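Local coordinates for protein peptidase S15/CocE/NonD (Thaumarchaeota archaeon SCGC AB-539-E09, PDB 4PF1) that probably cleaves residues from the amino-terminal end of peptides as a serine aminopeptidase with an alpha/beta hydrolase fold, at residues V504-D509 and Q525-A530; V470-T475 and M573-S578; S529-R534 and P558-S563; Q487-L492 and A619-I624. All blocks are in the same frame, centred on the assembly; numbering follows the deposited sequence.

Interaction 1 of 4, residues V504-D509 and Q525-A530; sequences VVKIID and QQMLSA
Ile507 faces two residues at once across this antiparallel pair, Leu528 and Ser529, which is the signature of a classic beta bulge. Its carbonyl oxygen accepts Leu528 N at 2.9 Å and, more weakly, Ser529 N, while Ile507 N donates to Ser529 O at 2.7 Å. Beyond the extra residue the pairing resumes one step out of register, with Asp509 N bonded to Gln526 O. Lys506, paired with Ala530, can be followed from CB outward. Its CB lies 3.9 Å from Ala530 CB, and CG leans on the same methyl. CD then passes Met527 SD at 3.8 Å, the thioether running aslant to the lysine stem. With CG anti to the carbonyl carbon (chi1 -49°) and an extended chain beyond, the tip travels away from strand 525-528, and NZ is gripped by the side-chain oxygens of Gln461, Gln575 and Gln577. Three amide oxygens thus take up a buried ammonium group. On the face shared by Ile507 and Asp509, the carboxylate of Asp509 turns to His564 and His570. On the lysine side, Ile508 directs CG2, the branch anti to its N, against Gln525 CB at 3.8 Å.

Interaction 2 of 4, residues V470-T475 and M573-S578; sequences VLVWAT and MVQVQS
Leu471 with Val576 and Trp473 with Val574 form the two hydrogen-bonded pairs of a regular antiparallel ladder that joins edge strand 471-474 to strand 571-577. Each pair exchanges two backbone bonds. Leu471 N reaches Val576 O at 2.8 Å in an almost straight N-H...O (177°), and CA-H...O contacts, such as that from Gln575 CA to Leu471 O, fill the intervals between them.

Apolar packing differs on the two faces. Trp473 holds CG beside its own N (chi1 -58°), which carries the benzo edge of the indole to the Val574 and Val576 side chains. There CE3 rests 3.8 Å from Val574 CG1, and CZ3 lies 3.7 Å from Val576 CG2, a methyl near the ring plane. On the other face Met573 runs straight to SD and bends at the last torsion (chi3 -83°), bringing CE to within 3.7 Å of Val472 CG1, with Ala474 CB a little farther off.

Polar groups find their partners largely beyond the pair. Trp473 NE1 bonds to Asp426, Gln575 OE1 to Thr464 OG1 and its NE2 to Gln461 O, and the backbone oxygen of Val470 accepts Lys434 NZ of the second subunit.

The chemistry implies a division of labour: the main chain sets the register, hydrocarbon fills the Trp473 face, methionine and valine share the other with Gln575, and neighbouring parts of the fold satisfy the amide and indole.

Interaction 3 of 4, residues S529-R534 and P558-S563; sequences SADIFR and PLPQVS
A serine hydroxyl bonding a loop carbonyl, with a leucine and a proline packed beside it, makes this a strand-to-loop contact: Ser529 to Asp531 meet Leu559 and Pro560 where strand 525-534 turns its corner. Ser529 OG, anti to its own N (chi1 176°), donates to Pro560 O at 2.6 Å. The hydroxyl approaches the carbonyl well off its axis, at a C=O...O angle of 124° and tilted from its plane. The serine CB simultaneously touches Val562 CG1 at 3.6 Å. Pro560 turns CG and CD to the strand, each 3.4 Å from Ala530 O, and Leu559 lays CD2 against Asp531 N, also at 3.4 Å. A water links the two segments farther along, donating to both Asp531 OD2 (2.6 Å) and Pro558 O (2.7 Å). The other carboxylate oxygen, OD1, takes Ile532 N on its anti lone pair and also bonds His198 ND1, so both oxygens of the carboxylate have partners. Strand 502-510 backs the corner through Ile507, on which Leu559 packs; at the other end of strand 525-534, Arg534 makes salt bridges to Asp502 and Asp585 and pairs its backbone with Met199, just ahead of strand 201-202.

Interaction 4 of 4, residues Q487-L492 and A619-I624; sequences QPVARL and AIEIHI
Pro488 and Ile622 meet on the close-packed side of this strand pair, where Pro488 CB lies 3.6 Å from Ile622 CG2 and 4.0 Å from Ile620 CG2. Next along, Ile620 bends at its second torsion (chi2 -58°), which turns CD1 toward Ala490 CB at 3.8 Å. Ile620 also packs on Val505 and Ile507 of strand 502-510, and this face is buried. Between the faces runs an antiparallel ladder: Val489 and Glu621 exchange bonds, the shorter being Glu621 N to Val489 O at 2.7 Å, and Arg491 and Ala619 exchange another two. The pairing ties strand 489-496 to the long C-terminal strand 606-625 within the beta domain, which in relatives such as cocaine esterase is jelly-roll-like. The opposite face is more open: Val489, Arg491 and Glu621 are partly exposed there, and the arginine and glutamate side chains cross at about a right angle. The arginine bends at chi3 (74°), and its NH1 meets Glu621 OE2 at 2.8 Å in a salt bridge that uses the anti lone pair and lies almost in the guanidinium plane. The planes of guanidinium and carboxylate are 38° apart, and NH1 alone bonds this carboxylate. Asp405 offers NH1 a second carboxylate, and Tyr403 OH bonds Glu621 OE1.

In the fold
All four contacts belong to the C-terminal non-catalytic domain. Interactions 1 and 2 are built on neighbouring strands of one four-stranded sheet, their centres about 9 Å apart, joined by Ile508 N to Met573 O (2.8 Å). Interaction 3 continues the strand of interaction 1 past its corner, and Leu559 N to Pro488 O (2.8 Å) couples it to interaction 4. Ile620 meets both Ile507 (CG2 to CD1, 3.7 Å) and Val574 (CG1 to CG2, 3.7 Å), so the sheet holding strands 489-496 and 606-625 packs against the four-stranded sheet through this residue. The probable catalytic triad, Ser161, Asp295 and His328, belongs to none of these segments; a glycerol, probably from the crystallisation liquor, lies about 5 Å from the Gln526 side chain.

Interaction 1 of 4, residues V504-D509 and Q525-A530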
loop_
_atom_site.group_PDB
_atom_site.type_symbol
_atom_site.label_atom_id
_atom_site.label_comp_id
_atom_site.label_asym_id
_atom_site.label_seq_id
_atom_site.Cartn_x
_atom_site.Cartn_y
_atom_site.Cartn_z
ATOM N N VAL A 504 -10.213 19.583 -28.344
ATOM C CA VAL A 504 -10.022 19.480 -26.895
ATOM C C VAL A 504 -9.055 20.579 -26.462
ATOM O O VAL A 504 -7.952 20.670 -27.006
ATOM C CB VAL A 504 -9.501 18.072 -26.473
ATOM C CG1 VAL A 504 -9.322 17.976 -24.959
ATOM C CG2 VAL A 504 -10.405 16.960 -26.985
ATOM N N VAL A 505 -9.470 21.424 -25.509
ATOM C CA VAL A 505 -8.616 22.487 -24.985
ATOM C C VAL A 505 -8.395 22.227 -23.498
ATOM O O VAL A 505 -9.364 22.080 -22.757
ATOM C CB VAL A 505 -9.179 23.919 -25.254
ATOM C CG1 VAL A 505 -8.262 24.992 -24.663
ATOM C CG2 VAL A 505 -9.384 24.163 -26.750
ATOM N N LYS A 506 -7.118 22.152 -23.070
ATOM C CA LYS A 506 -6.774 21.916 -21.664
ATOM C C LYS A 506 -5.959 23.058 -21.080
ATOM O O LYS A 506 -4.993 23.502 -21.711
ATOM C CB LYS A 506 -5.962 20.624 -21.494
ATOM C CG LYS A 506 -6.498 19.387 -22.176
ATOM C CD LYS A 506 -5.548 18.241 -21.891
ATOM C CE LYS A 506 -5.671 17.123 -22.873
ATOM N NZ LYS A 506 -4.459 16.259 -22.866
ATOM N N ILE A 507 -6.302 23.498 -19.856
ATOM C CA ILE A 507 -5.506 24.470 -19.097
ATOM C C ILE A 507 -4.791 23.675 -18.018
ATOM O O ILE A 507 -5.426 22.889 -17.310
ATOM C CB ILE A 507 -6.341 25.657 -18.522
ATOM C CG1 ILE A 507 -6.806 26.594 -19.652
ATOM C CG2 ILE A 507 -5.541 26.438 -17.443
ATOM C CD1 ILE A 507 -7.868 27.525 -19.253
ATOM N N ILE A 508 -3.476 23.837 -17.919
ATOM C CA ILE A 508 -2.667 23.051 -17.000
ATOM C C ILE A 508 -1.765 23.940 -16.137
ATOM O O ILE A 508 -1.224 24.942 -16.616
ATOM C CB ILE A 508 -1.832 22.025 -17.837
ATOM C CG1 ILE A 508 -2.710 20.862 -18.356
ATOM C CG2 ILE A 508 -0.599 21.504 -17.094
ATOM C CD1 ILE A 508 -2.442 20.488 -19.807
ATOM N N ASP A 509 -1.591 23.542 -14.865
ATOM C CA ASP A 509 -0.632 24.152 -13.969
ATOM C C ASP A 509 0.576 23.225 -13.925
ATOM O O ASP A 509 0.472 22.113 -13.404
ATOM C CB ASP A 509 -1.231 24.380 -12.561
ATOM C CG ASP A 509 -0.265 25.010 -11.555
ATOM O OD1 ASP A 509 0.939 24.680 -11.596
ATOM O OD2 ASP A 509 -0.725 25.786 -10.700
ATOM N N GLN A 525 2.277 17.985 -14.665
ATOM C CA GLN A 525 1.420 18.770 -15.549
ATOM C C GLN A 525 -0.035 18.576 -15.117
ATOM O O GLN A 525 -0.802 17.850 -15.760
ATOM C CB GLN A 525 1.636 18.373 -17.020
ATOM C CG GLN A 525 2.947 18.903 -17.603
ATOM C CD GLN A 525 3.116 18.578 -19.070
ATOM O OE1 GLN A 525 2.161 18.264 -19.781
ATOM N NE2 GLN A 525 4.337 18.702 -19.569
ATOM N N GLN A 526 -0.386 19.191 -13.982
ATOM C CA GLN A 526 -1.700 19.084 -13.360
ATOM C C GLN A 526 -2.779 19.747 -14.202
ATOM O O GLN A 526 -2.787 20.974 -14.330
ATOM C CB GLN A 526 -1.668 19.722 -11.962
ATOM C CG GLN A 526 -2.980 19.589 -11.184
ATOM C CD GLN A 526 -3.318 20.849 -10.431
ATOM O OE1 GLN A 526 -2.492 21.415 -9.696
ATOM N NE2 GLN A 526 -4.547 21.312 -10.593
ATOM N N MET A 527 -3.730 18.945 -14.723
ATOM C CA MET A 527 -4.864 19.492 -15.461
ATOM C C MET A 527 -5.717 20.314 -14.491
ATOM O O MET A 527 -5.881 19.915 -13.332
ATOM C CB MET A 527 -5.681 18.386 -16.135
ATOM C CG MET A 527 -6.561 18.910 -17.261
ATOM S SD MET A 527 -7.016 17.640 -18.457
ATOM C CE MET A 527 -8.251 16.726 -17.500
ATOM N N LEU A 528 -6.183 21.491 -14.933
ATOM C CA LEU A 528 -6.913 22.418 -14.068
ATOM C C LEU A 528 -8.316 22.731 -14.609
ATOM O O LEU A 528 -9.272 22.789 -13.834
ATOM C CB LEU A 528 -6.084 23.710 -13.911
ATOM C CG LEU A 528 -6.610 24.756 -12.939
ATOM C CD1 LEU A 528 -6.329 24.361 -11.493
ATOM C CD2 LEU A 528 -6.010 26.102 -13.236
ATOM N N SER A 529 -8.428 22.957 -15.922
ATOM C CA SER A 529 -9.695 23.242 -16.595
ATOM C C SER A 529 -9.593 22.789 -18.031
ATOM O O SER A 529 -8.710 23.246 -18.751
ATOM C CB SER A 529 -10.030 24.728 -16.514
ATOM O OG SER A 529 -11.207 25.038 -17.239
ATOM N N ALA A 530 -10.456 21.851 -18.441
ATOM C CA ALA A 530 -10.409 21.306 -19.792
ATOM C C ALA A 530 -11.786 20.908 -20.298
ATOM O O ALA A 530 -12.616 20.427 -19.525
ATOM C CB ALA A 530 -9.483 20.100 -19.829
#

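Interaction 2 of 4, residues V470-T475 and M573-S578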
loop_
_atom_site.group_PDB
_atom_site.type_symbol
_atom_site.label_atom_id
_atom_site.label_comp_id
_atom_site.label_asym_id
_atom_site.label_seq_id
_atom_site.Cartn_x
_atom_site.Cartn_y
_atom_site.Cartn_z
ATOM N N VAL A 470 -0.644 15.979 -30.520
ATOM C CA VAL A 470 -1.059 16.919 -29.468
ATOM C C VAL A 470 -0.193 18.188 -29.576
ATOM O O VAL A 470 1.014 18.085 -29.797
ATOM C CB VAL A 470 -0.959 16.276 -28.036
ATOM C CG1 VAL A 470 -1.314 17.282 -26.937
ATOM C CG2 VAL A 470 -1.827 15.023 -27.913
ATOM N N LEU A 471 -0.806 19.378 -29.435
ATOM C CA LEU A 471 -0.068 20.642 -29.449
ATOM C C LEU A 471 0.120 21.133 -28.033
ATOM O O LEU A 471 -0.768 20.947 -27.199
ATOM C CB LEU A 471 -0.769 21.710 -30.295
ATOM C CG LEU A 471 -0.877 21.457 -31.801
ATOM C CD1 LEU A 471 -1.588 22.596 -32.477
ATOM C CD2 LEU A 471 0.502 21.240 -32.451
ATOM N N VAL A 472 1.291 21.709 -27.737
ATOM C CA VAL A 472 1.619 22.168 -26.384
ATOM C C VAL A 472 2.200 23.592 -26.417
ATOM O O VAL A 472 3.027 23.908 -27.275
ATOM C CB VAL A 472 2.600 21.182 -25.660
ATOM C CG1 VAL A 472 2.737 21.527 -24.183
ATOM C CG2 VAL A 472 2.166 19.722 -25.828
ATOM N N TRP A 473 1.758 24.440 -25.471
ATOM C CA TRP A 473 2.252 25.804 -25.253
ATOM C C TRP A 473 2.382 26.034 -23.756
ATOM O O TRP A 473 1.515 25.599 -22.997
ATOM C CB TRP A 473 1.322 26.861 -25.873
ATOM C CG TRP A 473 1.096 26.711 -27.348
ATOM C CD1 TRP A 473 1.866 27.217 -28.355
ATOM C CD2 TRP A 473 -0.002 26.040 -27.976
ATOM N NE1 TRP A 473 1.314 26.900 -29.576
ATOM C CE2 TRP A 473 0.165 26.177 -29.372
ATOM C CE3 TRP A 473 -1.133 25.357 -27.493
ATOM C CZ2 TRP A 473 -0.745 25.639 -30.291
ATOM C CZ3 TRP A 473 -2.032 24.828 -28.403
ATOM C CH2 TRP A 473 -1.845 24.988 -29.783
ATOM N N ALA A 474 3.458 26.696 -23.325
ATOM C CA ALA A 474 3.681 26.957 -21.906
ATOM C C ALA A 474 4.412 28.267 -21.687
ATOM O O ALA A 474 5.267 28.642 -22.491
ATOM C CB ALA A 474 4.471 25.814 -21.276
ATOM N N THR A 475 4.079 28.962 -20.590
ATOM C CA THR A 475 4.757 30.198 -20.191
ATOM C C THR A 475 6.112 29.831 -19.586
ATOM O O THR A 475 6.359 28.656 -19.316
ATOM C CB THR A 475 3.902 30.983 -19.156
ATOM O OG1 THR A 475 3.919 30.287 -17.906
ATOM C CG2 THR A 475 2.466 31.213 -19.610
ATOM N N MET A 573 0.091 26.134 -18.750
ATOM C CA MET A 573 0.173 25.342 -19.972
ATOM C C MET A 573 -1.173 25.213 -20.671
ATOM O O MET A 573 -2.219 25.135 -20.022
ATOM C CB MET A 573 0.744 23.945 -19.665
ATOM C CG MET A 573 0.822 23.022 -20.869
ATOM S SD MET A 573 1.565 21.434 -20.465
ATOM C CE MET A 573 3.303 21.859 -20.568
ATOM N N VAL A 574 -1.129 25.174 -22.005
ATOM C CA VAL A 574 -2.280 24.937 -22.859
ATOM C C VAL A 574 -1.961 23.735 -23.767
ATOM O O VAL A 574 -0.921 23.721 -24.435
ATOM C CB VAL A 574 -2.697 26.201 -23.667
ATOM C CG1 VAL A 574 -3.727 25.860 -24.747
ATOM C CG2 VAL A 574 -3.235 27.284 -22.740
ATOM N N GLN A 575 -2.830 22.713 -23.745
ATOM C CA GLN A 575 -2.705 21.536 -24.604
ATOM C C GLN A 575 -3.933 21.433 -25.504
ATOM O O GLN A 575 -5.054 21.630 -25.031
ATOM C CB GLN A 575 -2.514 20.252 -23.777
ATOM C CG GLN A 575 -1.071 20.043 -23.304
ATOM C CD GLN A 575 -0.843 18.723 -22.593
ATOM O OE1 GLN A 575 -1.532 17.724 -22.822
ATOM N NE2 GLN A 575 0.173 18.680 -21.745
ATOM N N VAL A 576 -3.719 21.207 -26.815
ATOM C CA VAL A 576 -4.807 21.064 -27.795
ATOM C C VAL A 576 -4.664 19.712 -28.536
ATOM O O VAL A 576 -3.583 19.376 -29.023
ATOM C CB VAL A 576 -4.905 22.275 -28.773
ATOM C CG1 VAL A 576 -5.775 21.950 -29.994
ATOM C CG2 VAL A 576 -5.442 23.510 -28.056
ATOM N N GLN A 577 -5.764 18.942 -28.593
ATOM C CA GLN A 577 -5.818 17.644 -29.266
ATOM C C GLN A 577 -7.187 17.461 -29.953
ATOM O O GLN A 577 -8.060 18.320 -29.796
ATOM C CB GLN A 577 -5.507 16.496 -28.287
ATOM C CG GLN A 577 -6.376 16.470 -27.036
ATOM C CD GLN A 577 -5.859 15.490 -26.019
ATOM O OE1 GLN A 577 -4.736 15.606 -25.525
ATOM N NE2 GLN A 577 -6.677 14.511 -25.661
ATOM N N SER A 578 -7.362 16.373 -30.736
ATOM C CA SER A 578 -8.591 16.160 -31.511
ATOM C C SER A 578 -9.389 14.895 -31.115
ATOM O O SER A 578 -10.349 14.532 -31.807
ATOM C CB SER A 578 -8.274 16.126 -33.000
ATOM O OG SER A 578 -7.986 17.422 -33.494
#

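Interaction 3 of 4, residues S529-R534 and P558-S563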
loop_
_atom_site.group_PDB
_atom_site.type_symbol
_atom_site.label_atom_id
_atom_site.label_comp_id
_atom_site.label_asym_id
_atom_site.label_seq_id
_atom_site.Cartn_x
_atom_site.Cartn_y
_atom_site.Cartn_z
ATOM N N SER A 529 -8.428 22.957 -15.922
ATOM C CA SER A 529 -9.695 23.242 -16.595
ATOM C C SER A 529 -9.593 22.789 -18.031
ATOM O O SER A 529 -8.710 23.246 -18.751
ATOM C CB SER A 529 -10.030 24.728 -16.514
ATOM O OG SER A 529 -11.207 25.038 -17.239
ATOM N N ALA A 530 -10.456 21.851 -18.441
ATOM C CA ALA A 530 -10.409 21.306 -19.792
ATOM C C ALA A 530 -11.786 20.908 -20.298
ATOM O O ALA A 530 -12.616 20.427 -19.525
ATOM C CB ALA A 530 -9.483 20.100 -19.829
ATOM N N ASP A 531 -12.022 21.086 -21.605
ATOM C CA ASP A 531 -13.266 20.659 -22.233
ATOM C C ASP A 531 -13.077 20.375 -23.720
ATOM O O ASP A 531 -11.986 20.570 -24.263
ATOM C CB ASP A 531 -14.418 21.654 -21.997
ATOM C CG ASP A 531 -15.706 20.949 -21.583
ATOM O OD1 ASP A 531 -15.977 19.844 -22.112
ATOM O OD2 ASP A 531 -16.413 21.477 -20.703
ATOM N N ILE A 532 -14.133 19.860 -24.359
ATOM C CA ILE A 532 -14.134 19.444 -25.762
ATOM C C ILE A 532 -15.297 20.103 -26.512
ATOM O O ILE A 532 -16.369 20.319 -25.940
ATOM C CB ILE A 532 -14.195 17.878 -25.841
ATOM C CG1 ILE A 532 -14.183 17.354 -27.308
ATOM C CG2 ILE A 532 -15.377 17.309 -25.031
ATOM C CD1 ILE A 532 -13.949 15.833 -27.463
ATOM N N PHE A 533 -15.081 20.409 -27.796
ATOM C CA PHE A 533 -16.105 20.984 -28.655
ATOM C C PHE A 533 -16.234 20.144 -29.924
ATOM O O PHE A 533 -15.235 19.914 -30.608
ATOM C CB PHE A 533 -15.764 22.452 -29.000
ATOM C CG PHE A 533 -16.894 23.236 -29.636
ATOM C CD1 PHE A 533 -17.262 23.012 -30.959
ATOM C CD2 PHE A 533 -17.555 24.231 -28.927
ATOM C CE1 PHE A 533 -18.312 23.726 -31.541
ATOM C CE2 PHE A 533 -18.586 24.963 -29.518
ATOM C CZ PHE A 533 -18.963 24.703 -30.820
ATOM N N ARG A 534 -17.460 19.698 -30.252
ATOM C CA ARG A 534 -17.702 18.951 -31.488
ATOM C C ARG A 534 -17.935 19.960 -32.612
ATOM O O ARG A 534 -18.952 20.660 -32.621
ATOM C CB ARG A 534 -18.870 17.961 -31.334
ATOM C CG ARG A 534 -18.994 16.990 -32.508
ATOM C CD ARG A 534 -19.371 15.599 -32.054
ATOM N NE ARG A 534 -18.206 14.826 -31.618
ATOM C CZ ARG A 534 -18.272 13.589 -31.136
ATOM N NH1 ARG A 534 -19.444 12.980 -31.005
ATOM N NH2 ARG A 534 -17.167 12.955 -30.767
ATOM N N PRO A 558 -16.053 27.720 -24.107
ATOM C CA PRO A 558 -16.003 28.057 -22.674
ATOM C C PRO A 558 -15.497 26.849 -21.894
ATOM O O PRO A 558 -15.858 25.717 -22.219
ATOM C CB PRO A 558 -17.462 28.404 -22.324
ATOM C CG PRO A 558 -18.209 28.439 -23.646
ATOM C CD PRO A 558 -17.443 27.555 -24.573
ATOM N N LEU A 559 -14.599 27.076 -20.931
ATOM C CA LEU A 559 -13.978 25.984 -20.189
ATOM C C LEU A 559 -14.449 25.946 -18.725
ATOM O O LEU A 559 -14.924 26.962 -18.218
ATOM C CB LEU A 559 -12.442 26.107 -20.270
ATOM C CG LEU A 559 -11.836 25.951 -21.679
ATOM C CD1 LEU A 559 -10.451 26.553 -21.748
ATOM C CD2 LEU A 559 -11.810 24.489 -22.120
ATOM N N PRO A 560 -14.325 24.784 -18.023
ATOM C CA PRO A 560 -14.780 24.717 -16.616
ATOM C C PRO A 560 -14.200 25.826 -15.736
ATOM O O PRO A 560 -13.106 26.317 -15.995
ATOM C CB PRO A 560 -14.297 23.343 -16.157
ATOM C CG PRO A 560 -14.259 22.528 -17.393
ATOM C CD PRO A 560 -13.830 23.466 -18.486
ATOM N N GLN A 561 -14.943 26.212 -14.695
ATOM C CA GLN A 561 -14.576 27.289 -13.771
ATOM C C GLN A 561 -13.206 27.088 -13.146
ATOM O O GLN A 561 -12.764 25.949 -12.949
ATOM C CB GLN A 561 -15.623 27.441 -12.648
ATOM C CG GLN A 561 -17.063 27.592 -13.131
ATOM C CD GLN A 561 -17.281 28.739 -14.093
ATOM O OE1 GLN A 561 -16.846 29.874 -13.867
ATOM N NE2 GLN A 561 -18.008 28.471 -15.168
ATOM N N VAL A 562 -12.530 28.212 -12.849
ATOM C CA VAL A 562 -11.235 28.238 -12.175
ATOM C C VAL A 562 -11.268 29.230 -11.004
ATOM O O VAL A 562 -11.960 30.245 -11.054
ATOM C CB VAL A 562 -10.033 28.532 -13.120
ATOM C CG1 VAL A 562 -9.743 27.348 -14.035
ATOM C CG2 VAL A 562 -10.236 29.821 -13.925
ATOM N N SER A 563 -10.525 28.903 -9.956
ATOM C CA SER A 563 -10.291 29.698 -8.756
ATOM C C SER A 563 -8.964 29.214 -8.267
ATOM O O SER A 563 -8.890 28.214 -7.551
ATOM C CB SER A 563 -11.407 29.496 -7.731
ATOM O OG SER A 563 -11.314 30.457 -6.695
HETATM O O HOH W 1 -16.791 24.014 -20.375
#

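Interaction 4 of 4, residues Q487-L492 and A619-I624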
loop_
_atom_site.group_PDB
_atom_site.type_symbol
_atom_site.label_atom_id
_atom_site.label_comp_id
_atom_site.label_asym_id
_atom_site.label_seq_id
_atom_site.Cartn_x
_atom_site.Cartn_y
_atom_site.Cartn_z
ATOM N N GLN A 487 -14.741 31.822 -15.487
ATOM C CA GLN A 487 -14.744 30.857 -16.570
ATOM C C GLN A 487 -13.770 31.267 -17.683
ATOM O O GLN A 487 -13.987 32.286 -18.339
ATOM C CB GLN A 487 -16.175 30.671 -17.125
ATOM C CG GLN A 487 -16.246 29.900 -18.445
ATOM C CD GLN A 487 -17.615 29.343 -18.707
ATOM O OE1 GLN A 487 -18.555 30.070 -19.047
ATOM N NE2 GLN A 487 -17.750 28.032 -18.588
ATOM N N PRO A 488 -12.709 30.459 -17.937
ATOM C CA PRO A 488 -11.837 30.747 -19.083
ATOM C C PRO A 488 -12.557 30.411 -20.389
ATOM O O PRO A 488 -13.378 29.495 -20.415
ATOM C CB PRO A 488 -10.629 29.826 -18.862
ATOM C CG PRO A 488 -10.866 29.126 -17.539
ATOM C CD PRO A 488 -12.320 29.201 -17.274
ATOM N N VAL A 489 -12.295 31.174 -21.451
ATOM C CA VAL A 489 -12.922 30.931 -22.751
ATOM C C VAL A 489 -11.827 30.790 -23.808
ATOM O O VAL A 489 -10.977 31.673 -23.945
ATOM C CB VAL A 489 -13.972 32.016 -23.132
ATOM C CG1 VAL A 489 -14.507 31.800 -24.549
ATOM C CG2 VAL A 489 -15.127 32.045 -22.127
ATOM N N ALA A 490 -11.824 29.657 -24.520
ATOM C CA ALA A 490 -10.851 29.415 -25.569
ATOM C C ALA A 490 -11.338 30.012 -26.879
ATOM O O ALA A 490 -12.405 29.633 -27.380
ATOM C CB ALA A 490 -10.600 27.921 -25.726
ATOM N N ARG A 491 -10.592 30.998 -27.398
ATOM C CA ARG A 491 -10.880 31.599 -28.692
ATOM C C ARG A 491 -9.945 30.929 -29.670
ATOM O O ARG A 491 -8.783 31.318 -29.784
ATOM C CB ARG A 491 -10.710 33.127 -28.652
ATOM C CG ARG A 491 -11.277 33.828 -29.883
ATOM C CD ARG A 491 -11.154 35.334 -29.786
ATOM N NE ARG A 491 -9.778 35.790 -29.990
ATOM C CZ ARG A 491 -9.020 36.332 -29.040
ATOM N NH1 ARG A 491 -9.503 36.510 -27.815
ATOM N NH2 ARG A 491 -7.777 36.707 -29.308
ATOM N N LEU A 492 -10.402 29.819 -30.251
ATOM C CA LEU A 492 -9.578 28.983 -31.105
ATOM C C LEU A 492 -9.828 29.236 -32.584
ATOM O O LEU A 492 -10.955 29.108 -33.057
ATOM C CB LEU A 492 -9.826 27.498 -30.766
ATOM C CG LEU A 492 -9.059 26.467 -31.602
ATOM C CD1 LEU A 492 -7.619 26.320 -31.111
ATOM C CD2 LEU A 492 -9.767 25.126 -31.587
ATOM N N ALA A 619 -6.197 32.284 -28.456
ATOM C CA ALA A 619 -5.857 32.645 -27.081
ATOM C C ALA A 619 -6.869 32.116 -26.094
ATOM O O ALA A 619 -8.007 31.818 -26.464
ATOM C CB ALA A 619 -5.781 34.163 -26.950
ATOM N N ILE A 620 -6.468 32.050 -24.819
ATOM C CA ILE A 620 -7.362 31.722 -23.717
ATOM C C ILE A 620 -7.760 33.039 -23.073
ATOM O O ILE A 620 -6.889 33.824 -22.687
ATOM C CB ILE A 620 -6.723 30.739 -22.689
ATOM C CG1 ILE A 620 -6.200 29.437 -23.357
ATOM C CG2 ILE A 620 -7.682 30.448 -21.515
ATOM C CD1 ILE A 620 -7.224 28.600 -24.133
ATOM N N GLU A 621 -9.063 33.312 -23.016
ATOM C CA GLU A 621 -9.581 34.526 -22.394
ATOM C C GLU A 621 -9.796 34.232 -20.921
ATOM O O GLU A 621 -10.720 33.495 -20.570
ATOM C CB GLU A 621 -10.877 34.987 -23.081
ATOM C CG GLU A 621 -10.721 35.276 -24.569
ATOM C CD GLU A 621 -12.006 35.572 -25.324
ATOM O OE1 GLU A 621 -13.094 35.540 -24.704
ATOM O OE2 GLU A 621 -11.920 35.847 -26.542
ATOM N N ILE A 622 -8.874 34.709 -20.068
ATOM C CA ILE A 622 -8.913 34.456 -18.624
ATOM C C ILE A 622 -9.084 35.752 -17.832
ATOM O O ILE A 622 -8.647 36.820 -18.267
ATOM C CB ILE A 622 -7.670 33.667 -18.129
ATOM C CG1 ILE A 622 -6.413 33.969 -18.967
ATOM C CG2 ILE A 622 -7.954 32.175 -18.074
ATOM C CD1 ILE A 622 -5.485 34.919 -18.340
ATOM N N HIS A 623 -9.703 35.639 -16.652
ATOM C CA HIS A 623 -9.965 36.763 -15.769
ATOM C C HIS A 623 -8.986 36.735 -14.579
ATOM O O HIS A 623 -9.156 35.940 -13.650
ATOM C CB HIS A 623 -11.435 36.721 -15.313
ATOM C CG HIS A 623 -11.843 37.852 -14.431
ATOM N ND1 HIS A 623 -12.063 39.119 -14.940
ATOM C CD2 HIS A 623 -12.108 37.859 -13.104
ATOM C CE1 HIS A 623 -12.428 39.859 -13.907
ATOM N NE2 HIS A 623 -12.475 39.142 -12.781
ATOM N N ILE A 624 -7.926 37.569 -14.650
ATOM C CA ILE A 624 -6.896 37.663 -13.607
ATOM C C ILE A 624 -7.335 38.680 -12.552
ATOM O O ILE A 624 -7.770 39.778 -12.893
ATOM C CB ILE A 624 -5.486 38.001 -14.205
ATOM C CG1 ILE A 624 -4.994 36.869 -15.133
ATOM C CG2 ILE A 624 -4.450 38.297 -13.097
ATOM C CD1 ILE A 624 -3.663 37.155 -15.886
#